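Local structure of probable branched-chain-amino-acid aminotransferase (Thermotoga maritima MSB8, 3CSW) at residues Y60-L63 / K64-A67; L76-D79 / E80-V84. The protein probably transfers the amino group of leucine, isoleucine or valine to 2-oxoglutarate, using pyridoxal 5'-phosphate as cofactor. One frame throughout, in Å; residues are numbered along the deposited sequence. Where two conformers were deposited one is given.

Interaction 1. Residues Y60-L63 / K64-A67; sequences YTRL and KRSA. With PLP (pyridoxal-5'-phosphate), chain E.
Residues 60-63 and 64-67 are successive turns of helix 56-68, joined by four i to i+4 backbone hydrogen bonds. Lys64 N donates to Tyr60 O, Arg65 N to Thr61 O, Ser66 N to Arg62 O and Ala67 N to Leu63 O, all at 2.9 to 3.0 Å. Arg62 O is also used by a bound water, which lies 3.1 Å from this oxygen. The same water accepts from Arg65 NE at 2.9 Å and donates to Ser66 OG at 2.8 Å. It sits at the edge of the Arg65 guanidinium, in its plane, and so ties two side chains to the backbone one turn earlier. Ser66 OG has a further partner in Lys145 N.

Arg62 carries the contact to the cofactor. In the conformer given, its chain bends at chi2 and chi3 (chi3 -58°), and the guanidinium points an edge at the phosphate. Arg62 NH2 donates to O1P of pyridoxal-5'-phosphate at 2.9 Å. Arg62 NH1 adds a weak bond to the same O1P at 3.4 Å. Glu44 holds the other end of the group through a salt bridge to NE. This fits the phosphate-binding arginine of class-IV aminotransferases. Arg65 crosses the aliphatic part of Arg62, with its NH2 3.3 Å from Arg62 CD. The two guanidinium planes are 46° apart. Arg65 NH2 is also salt-bridged to Asp201.

Leu63 and Ser66 rest on Val42 of strand 42-49. Tyr60 faces the start of helix 78-89, where its ring meets Phe81.

Interaction 2. Residues L76-D79 / E80-V84; sequences LSFD and EFTKV
The Phe78 ring carries Thr82 CG2 over one face, a CH-pi contact with the methyl 3.5 Å from the ring centroid and 22° off the normal. The methyl is displaced toward the rim and comes nearest to CE1 and CZ. With CG anti to the backbone N (chi1 177°), Phe78 swings its ring along the helix toward Thr82. Phe81 meets the same ring obliquely, its CD2 4.0 Å from Phe78 CD1. Tyr57 makes an edge-to-face contact with Phe78.

Phe78, Phe81 and Thr82 belong to the first turns of helix 78-89, which opens with a capping box. Ser77 is the N-cap: its OG accepts from Glu80 N at 3.0 Å. In return Glu80 OE1 accepts from Ser77 N at 3.1 Å, in a nearly straight bond (174°) that arrives from above the carboxylate plane. The two bonds satisfy backbone N-H groups at the helix start that have no earlier turn to donate to. Leu76 lies just before the cap and crosses the Glu80 chain; its CD2 is modelled too close to Glu80 CB for that spacing to be trusted. The Leu76 side chain also touches Phe111 of strand 109-115.

Asp79 O takes two donors from the same face of its plane, Lys83 N and Thr82 OG1. The hydroxyl bond is the shorter, with Thr82 OG1 2.8 Å from Asp79 O. A water also donates to Thr82 OG1 and, weakly, to Asp79 OD1. Lys83 runs extended past Asp79, and Lys83 NZ stays 4.0 Å from Asp79 OD2, beyond a salt bridge.

Interactions 1 and 2 lie on consecutive helices, 56-68 and 78-89, whose side chains meet directly. Tyr60 OH is 2.5 Å from Leu76 O, a probable hydrogen bond, so the first helix reaches the residue just before the cap of the second. Both contacts are partly buried. Interaction 1 lies within a helix, running almost to its end. It has two arginines and a water held between side chains and backbone; Arg62 reaches the cofactor. Interaction 2 lies at a helix start, farther from the chain's centre. There the chemistry divides between an aromatic cluster turned to the first helix and polar groups, with Asp79, Glu80 and Lys83 exposed. The side chain of Phe81 is about 12 Å from the cofactor.

Interaction 1. Residues Y60-L63 / K64-A67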
ATOM      1  N   TYR A  60     -18.543 -23.458 -15.207  1.00 33.85           N
ATOM      2  CA  TYR A  60     -17.798 -23.622 -16.456  1.00 33.56           C
ATOM      3  C   TYR A  60     -17.214 -22.295 -16.962  1.00 34.36           C
ATOM      4  O   TYR A  60     -16.067 -22.236 -17.392  1.00 34.22           O
ATOM      5  CB  TYR A  60     -18.702 -24.224 -17.541  1.00 32.80           C
ATOM      6  CG  TYR A  60     -17.978 -24.509 -18.840  1.00 34.11           C
ATOM      7  CD1 TYR A  60     -17.199 -25.655 -18.994  1.00 32.74           C
ATOM      8  CD2 TYR A  60     -18.044 -23.616 -19.899  1.00 35.15           C
ATOM      9  CE1 TYR A  60     -16.510 -25.906 -20.180  1.00 31.51           C
ATOM     10  CE2 TYR A  60     -17.360 -23.849 -21.094  1.00 32.83           C
ATOM     11  CZ  TYR A  60     -16.598 -24.992 -21.234  1.00 36.67           C
ATOM     12  OH  TYR A  60     -15.940 -25.215 -22.440  1.00 37.99           O
ATOM     13  N   THR A  61     -18.003 -21.230 -16.930  1.00 35.64           N
ATOM     14  CA  THR A  61     -17.510 -19.936 -17.432  1.00 35.87           C
ATOM     15  C   THR A  61     -16.439 -19.346 -16.503  1.00 35.82           C
ATOM     16  O   THR A  61     -15.530 -18.673 -16.983  1.00 36.91           O
ATOM     17  CB  THR A  61     -18.662 -18.929 -17.725  1.00 36.54           C
ATOM     18  OG1 THR A  61     -19.212 -18.450 -16.501  1.00 39.20           O
ATOM     19  CG2 THR A  61     -19.769 -19.612 -18.556  1.00 32.85           C
ATOM     20  N   ARG A  62     -16.537 -19.591 -15.195  1.00 35.84           N
ATOM     21  CA  ARG A  62     -15.516 -19.143 -14.233  0.50 37.36           C
ATOM     22  C   ARG A  62     -14.225 -19.901 -14.476  1.00 37.02           C
ATOM     23  O   ARG A  62     -13.139 -19.337 -14.372  1.00 38.09           O
ATOM     24  CB  ARG A  62     -15.921 -19.376 -12.768  0.50 37.18           C
ATOM     25  CG  ARG A  62     -16.364 -18.149 -11.973  0.50 39.36           C
ATOM     26  CD  ARG A  62     -15.745 -18.155 -10.556  0.50 37.53           C
ATOM     27  NE  ARG A  62     -16.083 -19.356  -9.787  0.50 37.14           N
ATOM     28  CZ  ARG A  62     -16.557 -19.373  -8.543  0.50 33.78           C
ATOM     29  NH1 ARG A  62     -16.756 -18.256  -7.864  0.50 35.26           N
ATOM     30  NH2 ARG A  62     -16.819 -20.530  -7.965  0.50 29.03           N
ATOM     31  N   LEU A  63     -14.358 -21.196 -14.772  1.00 38.12           N
ATOM     32  CA  LEU A  63     -13.203 -22.044 -15.073  1.00 37.28           C
ATOM     33  C   LEU A  63     -12.503 -21.479 -16.311  1.00 39.31           C
ATOM     34  O   LEU A  63     -11.289 -21.284 -16.308  1.00 37.18           O
ATOM     35  CB  LEU A  63     -13.620 -23.510 -15.280  1.00 35.73           C
ATOM     36  CG  LEU A  63     -12.528 -24.595 -15.383  1.00 37.83           C
ATOM     37  CD1 LEU A  63     -11.721 -24.782 -14.074  1.00 32.71           C
ATOM     38  CD2 LEU A  63     -13.133 -25.933 -15.789  1.00 34.46           C
ATOM     39  N   LYS A  64     -13.270 -21.195 -17.360  1.00 42.16           N
ATOM     40  CA  LYS A  64     -12.706 -20.610 -18.580  1.00 46.12           C
ATOM     41  C   LYS A  64     -11.971 -19.282 -18.297  1.00 44.56           C
ATOM     42  O   LYS A  64     -10.869 -19.036 -18.790  1.00 45.92           O
ATOM     43  CB  LYS A  64     -13.803 -20.406 -19.625  1.00 46.98           C
ATOM     44  CG  LYS A  64     -13.263 -19.920 -20.954  1.00 53.98           C
ATOM     45  CD  LYS A  64     -14.319 -19.890 -22.082  1.00 56.84           C
ATOM     46  CE  LYS A  64     -13.630 -19.686 -23.455  1.00 65.60           C
ATOM     47  NZ  LYS A  64     -12.387 -18.809 -23.373  1.00 66.06           N
ATOM     48  N   ARG A  65     -12.583 -18.443 -17.481  1.00 42.32           N
ATOM     49  CA  ARG A  65     -11.995 -17.175 -17.096  1.00 43.27           C
ATOM     50  C   ARG A  65     -10.681 -17.348 -16.324  1.00 43.57           C
ATOM     51  O   ARG A  65      -9.730 -16.610 -16.576  1.00 45.30           O
ATOM     52  CB  ARG A  65     -12.997 -16.346 -16.278  1.00 42.46           C
ATOM     53  CG  ARG A  65     -12.474 -14.993 -15.873  1.00 43.37           C
ATOM     54  CD  ARG A  65     -13.457 -14.272 -14.993  1.00 50.76           C
ATOM     55  NE  ARG A  65     -13.545 -14.913 -13.685  1.00 53.20           N
ATOM     56  CZ  ARG A  65     -14.433 -14.604 -12.751  1.00 44.68           C
ATOM     57  NH1 ARG A  65     -15.323 -13.644 -12.961  1.00 53.77           N
ATOM     58  NH2 ARG A  65     -14.428 -15.268 -11.603  1.00 47.06           N
ATOM     59  N   SER A  66     -10.625 -18.298 -15.385  1.00 43.84           N
ATOM     60  CA  SER A  66      -9.382 -18.616 -14.680  1.00 41.69           C
ATOM     61  C   SER A  66      -8.335 -19.136 -15.669  1.00 45.24           C
ATOM     62  O   SER A  66      -7.149 -18.803 -15.551  1.00 44.91           O
ATOM     63  CB  SER A  66      -9.595 -19.643 -13.567  1.00 42.75           C
ATOM     64  OG  SER A  66     -10.192 -19.071 -12.404  1.00 38.50           O
ATOM     65  N   ALA A  67      -8.776 -19.943 -16.635  1.00 47.04           N
ATOM     66  CA  ALA A  67      -7.893 -20.502 -17.649  1.00 48.09           C
ATOM     67  C   ALA A  67      -7.330 -19.409 -18.555  1.00 50.50           C
ATOM     68  O   ALA A  67      -6.192 -19.517 -19.010  1.00 50.94           O
ATOM     69  CB  ALA A  67      -8.618 -21.571 -18.479  1.00 46.11           C
TER
HETATM   70  N1  PLP E 300     -13.953 -17.145  -1.707  1.00 37.69           N
HETATM   71  C2  PLP E 300     -12.909 -18.029  -1.956  1.00 44.18           C
HETATM   72  C2A PLP E 300     -11.517 -17.564  -1.657  1.00 37.75           C
HETATM   73  C3  PLP E 300     -13.182 -19.316  -2.470  1.00 50.38           C
HETATM   74  O3  PLP E 300     -12.175 -20.236  -2.644  1.00 51.69           O
HETATM   75  C4  PLP E 300     -14.521 -19.694  -2.729  1.00 53.30           C
HETATM   76  C4A PLP E 300     -14.846 -21.080  -3.215  1.00 53.47           C
HETATM   77  O4A PLP E 300     -14.944 -22.018  -2.403  1.00 64.86           O
HETATM   78  C5  PLP E 300     -15.559 -18.784  -2.462  1.00 43.80           C
HETATM   79  C6  PLP E 300     -15.258 -17.515  -1.963  1.00 36.73           C
HETATM   80  C5A PLP E 300     -17.010 -19.207  -2.503  1.00 42.16           C
HETATM   81  O4P PLP E 300     -17.498 -19.166  -3.837  1.00 44.26           O
HETATM   82  P   PLP E 300     -18.746 -20.085  -4.344  1.00 42.88           P
HETATM   83  O1P PLP E 300     -18.829 -20.043  -5.883  1.00 40.80           O
HETATM   84  O2P PLP E 300     -20.024 -19.553  -3.760  1.00 35.11           O
HETATM   85  O3P PLP E 300     -18.453 -21.490  -3.834  1.00 42.59           O
HETATM   86  O   HOH W   1     -12.243 -17.204 -12.361  1.00 40.90           O

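Interaction 2. Residues L76-D79 / E80-V84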
ATOM      1  N   LEU A  76     -12.337 -29.097 -22.645  1.00 58.10           N
ATOM      2  CA  LEU A  76     -13.717 -29.588 -22.623  1.00 53.27           C
ATOM      3  C   LEU A  76     -14.742 -28.566 -23.108  1.00 47.23           C
ATOM      4  O   LEU A  76     -14.636 -27.370 -22.828  1.00 46.29           O
ATOM      5  CB  LEU A  76     -14.116 -30.028 -21.198  1.00 53.69           C
ATOM      6  CG  LEU A  76     -13.941 -31.512 -20.864  1.00 56.59           C
ATOM      7  CD1 LEU A  76     -14.443 -31.805 -19.467  1.00 57.14           C
ATOM      8  CD2 LEU A  76     -14.654 -32.393 -21.860  1.00 56.13           C
ATOM      9  N   SER A  77     -15.753 -29.052 -23.816  1.00 42.77           N
ATOM     10  CA  SER A  77     -16.892 -28.215 -24.172  1.00 39.36           C
ATOM     11  C   SER A  77     -17.827 -28.193 -22.960  1.00 36.98           C
ATOM     12  O   SER A  77     -17.693 -29.011 -22.038  1.00 33.86           O
ATOM     13  CB  SER A  77     -17.607 -28.752 -25.411  1.00 37.95           C
ATOM     14  OG  SER A  77     -18.274 -29.976 -25.133  1.00 41.04           O
ATOM     15  N   PHE A  78     -18.757 -27.244 -22.938  1.00 35.82           N
ATOM     16  CA  PHE A  78     -19.730 -27.212 -21.863  1.00 33.40           C
ATOM     17  C   PHE A  78     -20.561 -28.484 -21.891  1.00 35.30           C
ATOM     18  O   PHE A  78     -20.878 -29.079 -20.854  1.00 37.47           O
ATOM     19  CB  PHE A  78     -20.652 -26.016 -21.987  1.00 32.59           C
ATOM     20  CG  PHE A  78     -21.716 -25.992 -20.937  1.00 32.58           C
ATOM     21  CD1 PHE A  78     -21.373 -26.091 -19.586  1.00 29.03           C
ATOM     22  CD2 PHE A  78     -23.051 -25.908 -21.283  1.00 30.37           C
ATOM     23  CE1 PHE A  78     -22.332 -26.107 -18.617  1.00 33.61           C
ATOM     24  CE2 PHE A  78     -24.034 -25.899 -20.303  1.00 31.80           C
ATOM     25  CZ  PHE A  78     -23.684 -25.998 -18.980  1.00 30.40           C
ATOM     26  N   ASP A  79     -20.906 -28.897 -23.100  1.00 37.61           N
ATOM     27  CA  ASP A  79     -21.721 -30.078 -23.326  1.00 37.57           C
ATOM     28  C   ASP A  79     -21.044 -31.327 -22.755  1.00 38.42           C
ATOM     29  O   ASP A  79     -21.699 -32.149 -22.108  1.00 39.86           O
ATOM     30  CB  ASP A  79     -21.971 -30.223 -24.828  1.00 38.65           C
ATOM     31  CG  ASP A  79     -22.968 -31.311 -25.159  1.00 39.99           C
ATOM     32  OD1 ASP A  79     -24.036 -31.384 -24.498  1.00 40.41           O
ATOM     33  OD2 ASP A  79     -22.680 -32.082 -26.103  1.00 45.58           O
ATOM     34  N   GLU A  80     -19.737 -31.459 -22.977  1.00 37.90           N
ATOM     35  CA  GLU A  80     -18.968 -32.593 -22.444  1.00 39.44           C
ATOM     36  C   GLU A  80     -18.794 -32.514 -20.926  1.00 37.06           C
ATOM     37  O   GLU A  80     -18.868 -33.531 -20.229  1.00 36.00           O
ATOM     38  CB  GLU A  80     -17.599 -32.655 -23.115  1.00 40.06           C
ATOM     39  CG  GLU A  80     -17.676 -33.031 -24.592  1.00 43.94           C
ATOM     40  CD  GLU A  80     -16.382 -32.759 -25.362  1.00 45.59           C
ATOM     41  OE1 GLU A  80     -15.527 -31.975 -24.875  1.00 48.40           O
ATOM     42  OE2 GLU A  80     -16.233 -33.332 -26.474  1.00 57.27           O
ATOM     43  N   PHE A  81     -18.535 -31.297 -20.446  1.00 37.42           N
ATOM     44  CA  PHE A  81     -18.435 -30.969 -19.013  1.00 35.57           C
ATOM     45  C   PHE A  81     -19.698 -31.474 -18.311  1.00 34.95           C
ATOM     46  O   PHE A  81     -19.605 -32.249 -17.353  1.00 35.20           O
ATOM     47  CB  PHE A  81     -18.272 -29.446 -18.887  1.00 35.11           C
ATOM     48  CG  PHE A  81     -18.154 -28.910 -17.471  1.00 35.89           C
ATOM     49  CD1 PHE A  81     -17.013 -29.123 -16.721  1.00 35.13           C
ATOM     50  CD2 PHE A  81     -19.156 -28.095 -16.936  1.00 32.64           C
ATOM     51  CE1 PHE A  81     -16.890 -28.589 -15.443  1.00 36.94           C
ATOM     52  CE2 PHE A  81     -19.038 -27.560 -15.670  1.00 34.64           C
ATOM     53  CZ  PHE A  81     -17.907 -27.799 -14.921  1.00 34.45           C
ATOM     54  N   THR A  82     -20.866 -31.081 -18.821  1.00 33.32           N
ATOM     55  CA  THR A  82     -22.129 -31.486 -18.213  1.00 33.83           C
ATOM     56  C   THR A  82     -22.309 -33.003 -18.287  1.00 34.45           C
ATOM     57  O   THR A  82     -22.867 -33.618 -17.374  1.00 34.68           O
ATOM     58  CB  THR A  82     -23.361 -30.792 -18.856  1.00 33.69           C
ATOM     59  OG1 THR A  82     -23.554 -31.241 -20.207  1.00 37.71           O
ATOM     60  CG2 THR A  82     -23.188 -29.309 -18.856  1.00 32.30           C
ATOM     61  N   LYS A  83     -21.818 -33.614 -19.363  1.00 34.42           N
ATOM     62  CA  LYS A  83     -21.959 -35.058 -19.534  1.00 35.06           C
ATOM     63  C   LYS A  83     -21.193 -35.833 -18.469  1.00 34.14           C
ATOM     64  O   LYS A  83     -21.741 -36.765 -17.877  1.00 33.11           O
ATOM     65  CB  LYS A  83     -21.539 -35.492 -20.947  1.00 36.90           C
ATOM     66  CG  LYS A  83     -22.577 -35.128 -22.022  1.00 37.07           C
ATOM     67  CD  LYS A  83     -22.177 -35.608 -23.447  1.00 37.95           C
ATOM     68  CE  LYS A  83     -23.267 -35.240 -24.493  1.00 39.96           C
ATOM     69  NZ  LYS A  83     -23.229 -36.061 -25.745  1.00 42.36           N
ATOM     70  N   VAL A  84     -19.936 -35.447 -18.218  1.00 33.51           N
ATOM     71  CA  VAL A  84     -19.133 -36.091 -17.170  1.00 32.68           C
ATOM     72  C   VAL A  84     -19.712 -35.800 -15.775  1.00 32.50           C
ATOM     73  O   VAL A  84     -19.757 -36.684 -14.916  1.00 32.67           O
ATOM     74  CB  VAL A  84     -17.636 -35.654 -17.212  1.00 32.58           C
ATOM     75  CG1 VAL A  84     -16.847 -36.338 -16.092  1.00 32.12           C
ATOM     76  CG2 VAL A  84     -17.003 -35.975 -18.587  1.00 31.81           C
TER
HETATM   77  O   HOH W   2     -25.179 -29.271 -22.213  1.00 61.61           O